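Local atomic coordinates of CHAD domain (Ricinus communis, PDB entry 6QV5), a protein that probably binds inorganic polyphosphate through its all-helical CHAD domain and carries a zinc ion. Residues S170-L182 with R210-Y222. Sequence-based numbering, arbitrary orientation.
Sequences SAAHFSRQIMQHL and RGRYALEFFHGLY
Met179 packs against Ala214, Leu215 and Tyr222 and buries more surface than any other residue of the pair of segments 170-182 and 210-222. Its chain bends at both chi2 and chi3, which folds the thioether in between these three side chains. SD lies 4.0 Å from Leu215 CD1. The methyl CE lies 3.7 Å from Tyr222 CE2, and the sulfur meets the same ring obliquely in a Met-aromatic contact. Next along, Leu182 reaches over the helix backbone near Gly211. Its CD1 branch sits 3.7 Å from Ala214 CB, while its CD2 branch touches Arg210 CB.

Phe218 meets Ser175 and Phe174. Ser175 CB stands over one face of its ring as a CH-pi contact, 3.8 Å from the centroid. The far end of the ring turns to Phe174: Phe218 CZ meets the edge of that ring near its plane, 3.8 Å from Phe174 CD2.

The two segments belong to consecutive helices, 171-192 and 198-217, which form an antiparallel helical hairpin within the CHAD domain. Their local axes approach to 10.3 Å, with 159° between directions. Phe218 is the first residue to leave the helical conformation after 198-217. Leu221 and Tyr222, farther along the chain, pack on the first turns of helix 171-192. Leu221 CD2 lies against Ala171 and Ala172, 3.9 Å from Ala171 CB. Helix 26-42 supplies Leu26 to Phe174 and Ile33 to Phe218, and Leu301 near the C-terminus touches both Ser175 and Tyr222.

Polar contacts gather at Ser175 and Tyr222. The chi1 of 64° sets Ser175 OG between its backbone N and carbonyl carbon, within reach of Ala171 O, Ala172 O and Tyr222 OH. Its bond to Tyr222 OH would be weak, and which acceptor takes the proton is not settled. Tyr222 OH also lies 3.1 Å from Ser175 O.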
ATOM      1  N   SER A 170      -1.110  20.090 -19.966  1.00 96.85           N
ATOM      2  CA  SER A 170      -2.278  19.930 -19.100  1.00 96.46           C
ATOM      3  C   SER A 170      -2.211  18.611 -18.323  1.00 99.53           C
ATOM      4  O   SER A 170      -1.391  17.747 -18.646  1.00 98.84           O
ATOM      5  CB  SER A 170      -3.560  19.991 -19.926  1.00100.14           C
ATOM      6  OG  SER A 170      -3.627  18.924 -20.859  1.00109.63           O
ATOM      7  N   ALA A 171      -3.077  18.459 -17.301  1.00 95.92           N
ATOM      8  CA  ALA A 171      -3.165  17.247 -16.486  1.00 95.71           C
ATOM      9  C   ALA A 171      -3.782  16.097 -17.288  1.00 99.53           C
ATOM     10  O   ALA A 171      -3.409  14.945 -17.073  1.00 98.90           O
ATOM     11  CB  ALA A 171      -3.987  17.512 -15.234  1.00 96.42           C
ATOM     12  N   ALA A 172      -4.712  16.420 -18.218  1.00 96.25           N
ATOM     13  CA  ALA A 172      -5.405  15.466 -19.090  1.00 96.10           C
ATOM     14  C   ALA A 172      -4.455  14.767 -20.064  1.00100.08           C
ATOM     15  O   ALA A 172      -4.622  13.573 -20.316  1.00 99.46           O
ATOM     16  CB  ALA A 172      -6.522  16.164 -19.851  1.00 96.77           C
ATOM     17  N   HIS A 173      -3.457  15.507 -20.597  1.00 96.97           N
ATOM     18  CA  HIS A 173      -2.452  14.986 -21.525  1.00 96.89           C
ATOM     19  C   HIS A 173      -1.510  14.011 -20.816  1.00 99.02           C
ATOM     20  O   HIS A 173      -1.149  12.986 -21.396  1.00 98.56           O
ATOM     21  CB  HIS A 173      -1.655  16.133 -22.167  1.00 98.15           C
ATOM     22  CG  HIS A 173      -0.765  15.696 -23.290  1.00102.00           C
ATOM     23  ND1 HIS A 173      -1.180  15.769 -24.610  1.00104.04           N
ATOM     24  CD2 HIS A 173       0.492  15.193 -23.254  1.00104.02           C
ATOM     25  CE1 HIS A 173      -0.167  15.312 -25.330  1.00103.57           C
ATOM     26  NE2 HIS A 173       0.859  14.950 -24.557  1.00103.90           N
ATOM     27  N   PHE A 174      -1.108  14.336 -19.571  1.00 94.21           N
ATOM     28  CA  PHE A 174      -0.220  13.498 -18.768  1.00 93.35           C
ATOM     29  C   PHE A 174      -0.938  12.245 -18.266  1.00 96.32           C
ATOM     30  O   PHE A 174      -0.370  11.155 -18.351  1.00 95.77           O
ATOM     31  CB  PHE A 174       0.387  14.297 -17.597  1.00 94.96           C
ATOM     32  CG  PHE A 174       1.285  13.491 -16.684  1.00 96.26           C
ATOM     33  CD1 PHE A 174       2.614  13.259 -17.015  1.00 99.18           C
ATOM     34  CD2 PHE A 174       0.799  12.964 -15.492  1.00 98.19           C
ATOM     35  CE1 PHE A 174       3.438  12.503 -16.178  1.00100.06           C
ATOM     36  CE2 PHE A 174       1.622  12.202 -14.660  1.00100.92           C
ATOM     37  CZ  PHE A 174       2.938  11.984 -15.004  1.00 99.00           C
ATOM     38  N   SER A 175      -2.167  12.406 -17.725  1.00 92.43           N
ATOM     39  CA  SER A 175      -2.971  11.311 -17.176  1.00 92.10           C
ATOM     40  C   SER A 175      -3.323  10.238 -18.196  1.00 96.10           C
ATOM     41  O   SER A 175      -3.283   9.063 -17.845  1.00 95.64           O
ATOM     42  CB  SER A 175      -4.232  11.836 -16.499  1.00 95.43           C
ATOM     43  OG  SER A 175      -5.094  12.474 -17.425  1.00104.28           O
ATOM     44  N   ARG A 176      -3.661  10.626 -19.448  1.00 92.91           N
ATOM     45  CA  ARG A 176      -4.020   9.668 -20.501  1.00 92.75           C
ATOM     46  C   ARG A 176      -2.846   8.757 -20.890  1.00 95.98           C
ATOM     47  O   ARG A 176      -3.068   7.578 -21.158  1.00 95.71           O
ATOM     48  CB  ARG A 176      -4.663  10.350 -21.730  1.00 93.80           C
ATOM     49  CG  ARG A 176      -3.739  11.200 -22.601  1.00106.73           C
ATOM     50  CD  ARG A 176      -4.448  11.668 -23.856  1.00119.81           C
ATOM     51  NE  ARG A 176      -5.039  12.995 -23.685  1.00130.29           N
ATOM     52  CZ  ARG A 176      -6.092  13.446 -24.360  1.00144.23           C
ATOM     53  NH1 ARG A 176      -6.699  12.672 -25.253  1.00131.98           N
ATOM     54  NH2 ARG A 176      -6.554  14.669 -24.142  1.00129.37           N
ATOM     55  N   GLN A 177      -1.606   9.291 -20.873  1.00 91.79           N
ATOM     56  CA  GLN A 177      -0.381   8.548 -21.190  1.00 91.23           C
ATOM     57  C   GLN A 177      -0.073   7.520 -20.095  1.00 93.85           C
ATOM     58  O   GLN A 177       0.311   6.391 -20.407  1.00 93.49           O
ATOM     59  CB  GLN A 177       0.809   9.506 -21.378  1.00 92.64           C
ATOM     60  CG  GLN A 177       0.713  10.390 -22.621  1.00108.71           C
ATOM     61  CD  GLN A 177       1.789  11.450 -22.671  1.00129.80           C
ATOM     62  OE1 GLN A 177       2.015  12.202 -21.713  1.00125.58           O
ATOM     63  NE2 GLN A 177       2.467  11.550 -23.804  1.00123.08           N
ATOM     64  N   ILE A 178      -0.261   7.915 -18.817  1.00 89.22           N
ATOM     65  CA  ILE A 178      -0.039   7.082 -17.629  1.00 88.32           C
ATOM     66  C   ILE A 178      -1.138   6.010 -17.515  1.00 90.62           C
ATOM     67  O   ILE A 178      -0.820   4.840 -17.293  1.00 89.92           O
ATOM     68  CB  ILE A 178       0.104   7.968 -16.345  1.00 91.43           C
ATOM     69  CG1 ILE A 178       1.318   8.946 -16.431  1.00 91.88           C
ATOM     70  CG2 ILE A 178       0.129   7.149 -15.040  1.00 92.03           C
ATOM     71  CD1 ILE A 178       2.786   8.326 -16.508  1.00 99.77           C
ATOM     72  N   MET A 179      -2.417   6.413 -17.684  1.00 86.48           N
ATOM     73  CA  MET A 179      -3.582   5.523 -17.619  1.00 86.00           C
ATOM     74  C   MET A 179      -3.573   4.459 -18.712  1.00 89.05           C
ATOM     75  O   MET A 179      -4.018   3.341 -18.460  1.00 88.47           O
ATOM     76  CB  MET A 179      -4.897   6.319 -17.625  1.00 88.30           C
ATOM     77  CG  MET A 179      -5.862   5.913 -16.522  1.00 91.89           C
ATOM     78  SD  MET A 179      -5.207   6.057 -14.834  1.00 95.92           S
ATOM     79  CE  MET A 179      -5.415   7.796 -14.542  1.00 92.64           C
ATOM     80  N   GLN A 180      -3.050   4.794 -19.914  1.00 85.36           N
ATOM     81  CA  GLN A 180      -2.926   3.846 -21.025  1.00 85.01           C
ATOM     82  C   GLN A 180      -1.859   2.804 -20.695  1.00 88.25           C
ATOM     83  O   GLN A 180      -2.083   1.621 -20.933  1.00 87.86           O
ATOM     84  CB  GLN A 180      -2.593   4.556 -22.346  1.00 86.29           C
ATOM     85  CG  GLN A 180      -3.827   4.955 -23.153  1.00101.71           C
ATOM     86  CD  GLN A 180      -3.504   5.706 -24.429  1.00121.99           C
ATOM     87  OE1 GLN A 180      -2.353   5.789 -24.878  1.00117.73           O
ATOM     88  NE2 GLN A 180      -4.529   6.272 -25.050  1.00114.03           N
ATOM     89  N   HIS A 181      -0.720   3.246 -20.115  1.00 84.30           N
ATOM     90  CA  HIS A 181       0.392   2.383 -19.710  1.00 83.80           C
ATOM     91  C   HIS A 181       0.014   1.461 -18.546  1.00 85.53           C
ATOM     92  O   HIS A 181       0.366   0.283 -18.586  1.00 85.06           O
ATOM     93  CB  HIS A 181       1.650   3.215 -19.383  1.00 84.82           C
ATOM     94  CG  HIS A 181       2.729   2.441 -18.684  1.00 88.48           C
ATOM     95  ND1 HIS A 181       2.982   2.615 -17.332  1.00 90.35           N
ATOM     96  CD2 HIS A 181       3.552   1.478 -19.161  1.00 90.38           C
ATOM     97  CE1 HIS A 181       3.961   1.774 -17.039  1.00 89.81           C
ATOM     98  NE2 HIS A 181       4.335   1.067 -18.107  1.00 90.17           N
ATOM     99  N   LEU A 182      -0.693   1.989 -17.525  1.00 80.81           N
ATOM    100  CA  LEU A 182      -1.105   1.220 -16.347  1.00 80.25           C
ATOM    101  C   LEU A 182      -2.187   0.183 -16.635  1.00 83.67           C
ATOM    102  O   LEU A 182      -2.146  -0.896 -16.044  1.00 82.90           O
ATOM    103  CB  LEU A 182      -1.514   2.126 -15.178  1.00 80.22           C
ATOM    104  CG  LEU A 182      -0.363   2.781 -14.401  1.00 84.80           C
ATOM    105  CD1 LEU A 182      -0.882   3.841 -13.471  1.00 84.81           C
ATOM    106  CD2 LEU A 182       0.441   1.757 -13.606  1.00 87.26           C
ATOM    107  N   ARG A 210      -1.352   0.368  -8.111  1.00 67.94           N
ATOM    108  CA  ARG A 210      -0.882   1.501  -8.920  1.00 67.97           C
ATOM    109  C   ARG A 210      -2.026   2.112  -9.732  1.00 71.63           C
ATOM    110  O   ARG A 210      -2.148   3.336  -9.783  1.00 71.07           O
ATOM    111  CB  ARG A 210       0.259   1.075  -9.862  1.00 68.90           C
ATOM    112  CG  ARG A 210       1.614   0.920  -9.190  1.00 80.70           C
ATOM    113  CD  ARG A 210       2.639   0.385 -10.169  1.00 92.91           C
ATOM    114  NE  ARG A 210       3.908   0.059  -9.517  1.00103.40           N
ATOM    115  CZ  ARG A 210       4.950  -0.493 -10.132  1.00118.24           C
ATOM    116  NH1 ARG A 210       4.887  -0.790 -11.425  1.00106.13           N
ATOM    117  NH2 ARG A 210       6.062  -0.757  -9.460  1.00104.71           N
ATOM    118  N   GLY A 211      -2.857   1.251 -10.328  1.00 68.28           N
ATOM    119  CA  GLY A 211      -4.016   1.639 -11.126  1.00 68.06           C
ATOM    120  C   GLY A 211      -5.117   2.286 -10.312  1.00 71.63           C
ATOM    121  O   GLY A 211      -5.768   3.221 -10.789  1.00 70.73           O
ATOM    122  N   ARG A 212      -5.329   1.793  -9.071  1.00 68.53           N
ATOM    123  CA  ARG A 212      -6.327   2.314  -8.135  1.00 68.64           C
ATOM    124  C   ARG A 212      -5.924   3.713  -7.653  1.00 72.91           C
ATOM    125  O   ARG A 212      -6.766   4.612  -7.644  1.00 72.64           O
ATOM    126  CB  ARG A 212      -6.509   1.361  -6.938  1.00 69.68           C
ATOM    127  CG  ARG A 212      -7.756   1.642  -6.103  1.00 81.84           C
ATOM    128  CD  ARG A 212      -7.884   0.715  -4.908  1.00 92.88           C
ATOM    129  NE  ARG A 212      -7.128   1.197  -3.750  1.00101.77           N
ATOM    130  CZ  ARG A 212      -7.621   1.989  -2.802  1.00116.93           C
ATOM    131  NH1 ARG A 212      -8.879   2.410  -2.866  1.00103.36           N
ATOM    132  NH2 ARG A 212      -6.860   2.372  -1.787  1.00105.97           N
ATOM    133  N   TYR A 213      -4.639   3.893  -7.271  1.00 69.47           N
ATOM    134  CA  TYR A 213      -4.107   5.167  -6.782  1.00 69.27           C
ATOM    135  C   TYR A 213      -4.109   6.261  -7.852  1.00 73.61           C
ATOM    136  O   TYR A 213      -4.589   7.362  -7.578  1.00 72.82           O
ATOM    137  CB  TYR A 213      -2.705   4.998  -6.158  1.00 70.08           C
ATOM    138  CG  TYR A 213      -2.636   4.098  -4.939  1.00 71.17           C
ATOM    139  CD1 TYR A 213      -3.702   4.014  -4.045  1.00 72.97           C
ATOM    140  CD2 TYR A 213      -1.474   3.397  -4.633  1.00 71.77           C
ATOM    141  CE1 TYR A 213      -3.636   3.200  -2.914  1.00 73.46           C
ATOM    142  CE2 TYR A 213      -1.392   2.592  -3.497  1.00 72.57           C
ATOM    143  CZ  TYR A 213      -2.475   2.498  -2.639  1.00 79.57           C
ATOM    144  OH  TYR A 213      -2.396   1.704  -1.521  1.00 80.31           O
ATOM    145  N   ALA A 214      -3.612   5.947  -9.071  1.00 70.82           N
ATOM    146  CA  ALA A 214      -3.553   6.876 -10.207  1.00 71.05           C
ATOM    147  C   ALA A 214      -4.935   7.390 -10.610  1.00 75.57           C
ATOM    148  O   ALA A 214      -5.075   8.572 -10.921  1.00 74.95           O
ATOM    149  CB  ALA A 214      -2.872   6.220 -11.394  1.00 71.78           C
ATOM    150  N   LEU A 215      -5.955   6.515 -10.569  1.00 72.89           N
ATOM    151  CA  LEU A 215      -7.331   6.880 -10.896  1.00 73.23           C
ATOM    152  C   LEU A 215      -7.959   7.743  -9.795  1.00 78.00           C
ATOM    153  O   LEU A 215      -8.829   8.563 -10.090  1.00 77.71           O
ATOM    154  CB  LEU A 215      -8.168   5.624 -11.183  1.00 73.37           C
ATOM    155  CG  LEU A 215      -9.396   5.792 -12.084  1.00 78.18           C
ATOM    156  CD1 LEU A 215      -9.014   6.275 -13.490  1.00 78.45           C
ATOM    157  CD2 LEU A 215     -10.152   4.492 -12.189  1.00 80.21           C
ATOM    158  N   GLU A 216      -7.503   7.576  -8.538  1.00 75.41           N
ATOM    159  CA  GLU A 216      -7.962   8.371  -7.396  1.00 75.49           C
ATOM    160  C   GLU A 216      -7.314   9.758  -7.431  1.00 80.25           C
ATOM    161  O   GLU A 216      -7.938  10.731  -7.004  1.00 79.65           O
ATOM    162  CB  GLU A 216      -7.642   7.669  -6.071  1.00 76.76           C
ATOM    163  CG  GLU A 216      -8.600   6.546  -5.711  1.00 86.16           C
ATOM    164  CD  GLU A 216      -8.227   5.715  -4.495  1.00102.43           C
ATOM    165  OE1 GLU A 216      -7.023   5.643  -4.152  1.00 89.74           O
ATOM    166  OE2 GLU A 216      -9.147   5.121  -3.890  1.00 96.38           O
ATOM    167  N   PHE A 217      -6.061   9.843  -7.943  1.00 77.63           N
ATOM    168  CA  PHE A 217      -5.302  11.090  -8.080  1.00 77.80           C
ATOM    169  C   PHE A 217      -5.929  11.996  -9.138  1.00 84.36           C
ATOM    170  O   PHE A 217      -6.118  13.186  -8.885  1.00 83.81           O
ATOM    171  CB  PHE A 217      -3.825  10.813  -8.435  1.00 79.13           C
ATOM    172  CG  PHE A 217      -2.983  10.085  -7.411  1.00 80.11           C
ATOM    173  CD1 PHE A 217      -3.173  10.298  -6.049  1.00 82.84           C
ATOM    174  CD2 PHE A 217      -1.951   9.244  -7.808  1.00 81.90           C
ATOM    175  CE1 PHE A 217      -2.379   9.642  -5.105  1.00 83.63           C
ATOM    176  CE2 PHE A 217      -1.161   8.585  -6.862  1.00 84.60           C
ATOM    177  CZ  PHE A 217      -1.378   8.791  -5.518  1.00 82.64           C
ATOM    178  N   PHE A 218      -6.252  11.428 -10.316  1.00 83.41           N
ATOM    179  CA  PHE A 218      -6.865  12.135 -11.442  1.00 84.45           C
ATOM    180  C   PHE A 218      -8.376  11.826 -11.505  1.00 91.07           C
ATOM    181  O   PHE A 218      -8.919  11.586 -12.584  1.00 90.78           O
ATOM    182  CB  PHE A 218      -6.154  11.755 -12.760  1.00 86.30           C
ATOM    183  CG  PHE A 218      -4.667  12.029 -12.806  1.00 87.93           C
ATOM    184  CD1 PHE A 218      -4.185  13.291 -13.135  1.00 91.09           C
ATOM    185  CD2 PHE A 218      -3.749  11.016 -12.558  1.00 90.06           C
ATOM    186  CE1 PHE A 218      -2.810  13.537 -13.201  1.00 92.08           C
ATOM    187  CE2 PHE A 218      -2.375  11.264 -12.614  1.00 92.97           C
ATOM    188  CZ  PHE A 218      -1.914  12.523 -12.936  1.00 91.21           C
ATOM    189  N   HIS A 219      -9.047  11.857 -10.335  1.00 89.87           N
ATOM    190  CA  HIS A 219     -10.471  11.554 -10.145  1.00 90.77           C
ATOM    191  C   HIS A 219     -11.432  12.451 -10.952  1.00 96.04           C
ATOM    192  O   HIS A 219     -12.304  11.925 -11.647  1.00 95.82           O
ATOM    193  CB  HIS A 219     -10.824  11.568  -8.643  1.00 91.80           C
ATOM    194  CG  HIS A 219     -12.286  11.426  -8.349  1.00 95.40           C
ATOM    195  ND1 HIS A 219     -13.022  12.480  -7.838  1.00 97.27           N
ATOM    196  CD2 HIS A 219     -13.106  10.364  -8.525  1.00 97.27           C
ATOM    197  CE1 HIS A 219     -14.258  12.025  -7.710  1.00 96.74           C
ATOM    198  NE2 HIS A 219     -14.358  10.757  -8.113  1.00 97.09           N
ATOM    199  N   GLY A 220     -11.263  13.770 -10.855  1.00 93.53           N
ATOM    200  CA  GLY A 220     -12.111  14.745 -11.541  1.00 93.85           C
ATOM    201  C   GLY A 220     -11.881  14.914 -13.033  1.00 98.85           C
ATOM    202  O   GLY A 220     -12.518  15.766 -13.659  1.00 98.47           O
ATOM    203  N   LEU A 221     -10.982  14.101 -13.616  1.00 96.24           N
ATOM    204  CA  LEU A 221     -10.609  14.130 -15.033  1.00 96.40           C
ATOM    205  C   LEU A 221     -11.321  13.059 -15.870  1.00101.05           C
ATOM    206  O   LEU A 221     -11.399  13.194 -17.093  1.00100.51           O
ATOM    207  CB  LEU A 221      -9.084  13.945 -15.152  1.00 96.51           C
ATOM    208  CG  LEU A 221      -8.217  15.202 -15.283  1.00101.34           C
ATOM    209  CD1 LEU A 221      -8.181  16.004 -13.988  1.00101.58           C
ATOM    210  CD2 LEU A 221      -6.803  14.830 -15.643  1.00103.85           C
ATOM    211  N   TYR A 222     -11.825  11.995 -15.218  1.00 98.42           N
ATOM    212  CA  TYR A 222     -12.480  10.861 -15.874  1.00 98.53           C
ATOM    213  C   TYR A 222     -13.964  10.712 -15.492  1.00104.20           C
ATOM    214  O   TYR A 222     -14.402  11.299 -14.499  1.00103.85           O
ATOM    215  CB  TYR A 222     -11.697   9.566 -15.584  1.00 99.21           C
ATOM    216  CG  TYR A 222     -10.286   9.550 -16.136  1.00100.27           C
ATOM    217  CD1 TYR A 222     -10.003   8.957 -17.362  1.00102.06           C
ATOM    218  CD2 TYR A 222      -9.228  10.106 -15.421  1.00100.87           C
ATOM    219  CE1 TYR A 222      -8.708   8.938 -17.876  1.00102.60           C
ATOM    220  CE2 TYR A 222      -7.931  10.106 -15.931  1.00101.66           C
ATOM    221  CZ  TYR A 222      -7.673   9.510 -17.156  1.00108.64           C
ATOM    222  OH  TYR A 222      -6.398   9.493 -17.661  1.00109.14           O
TER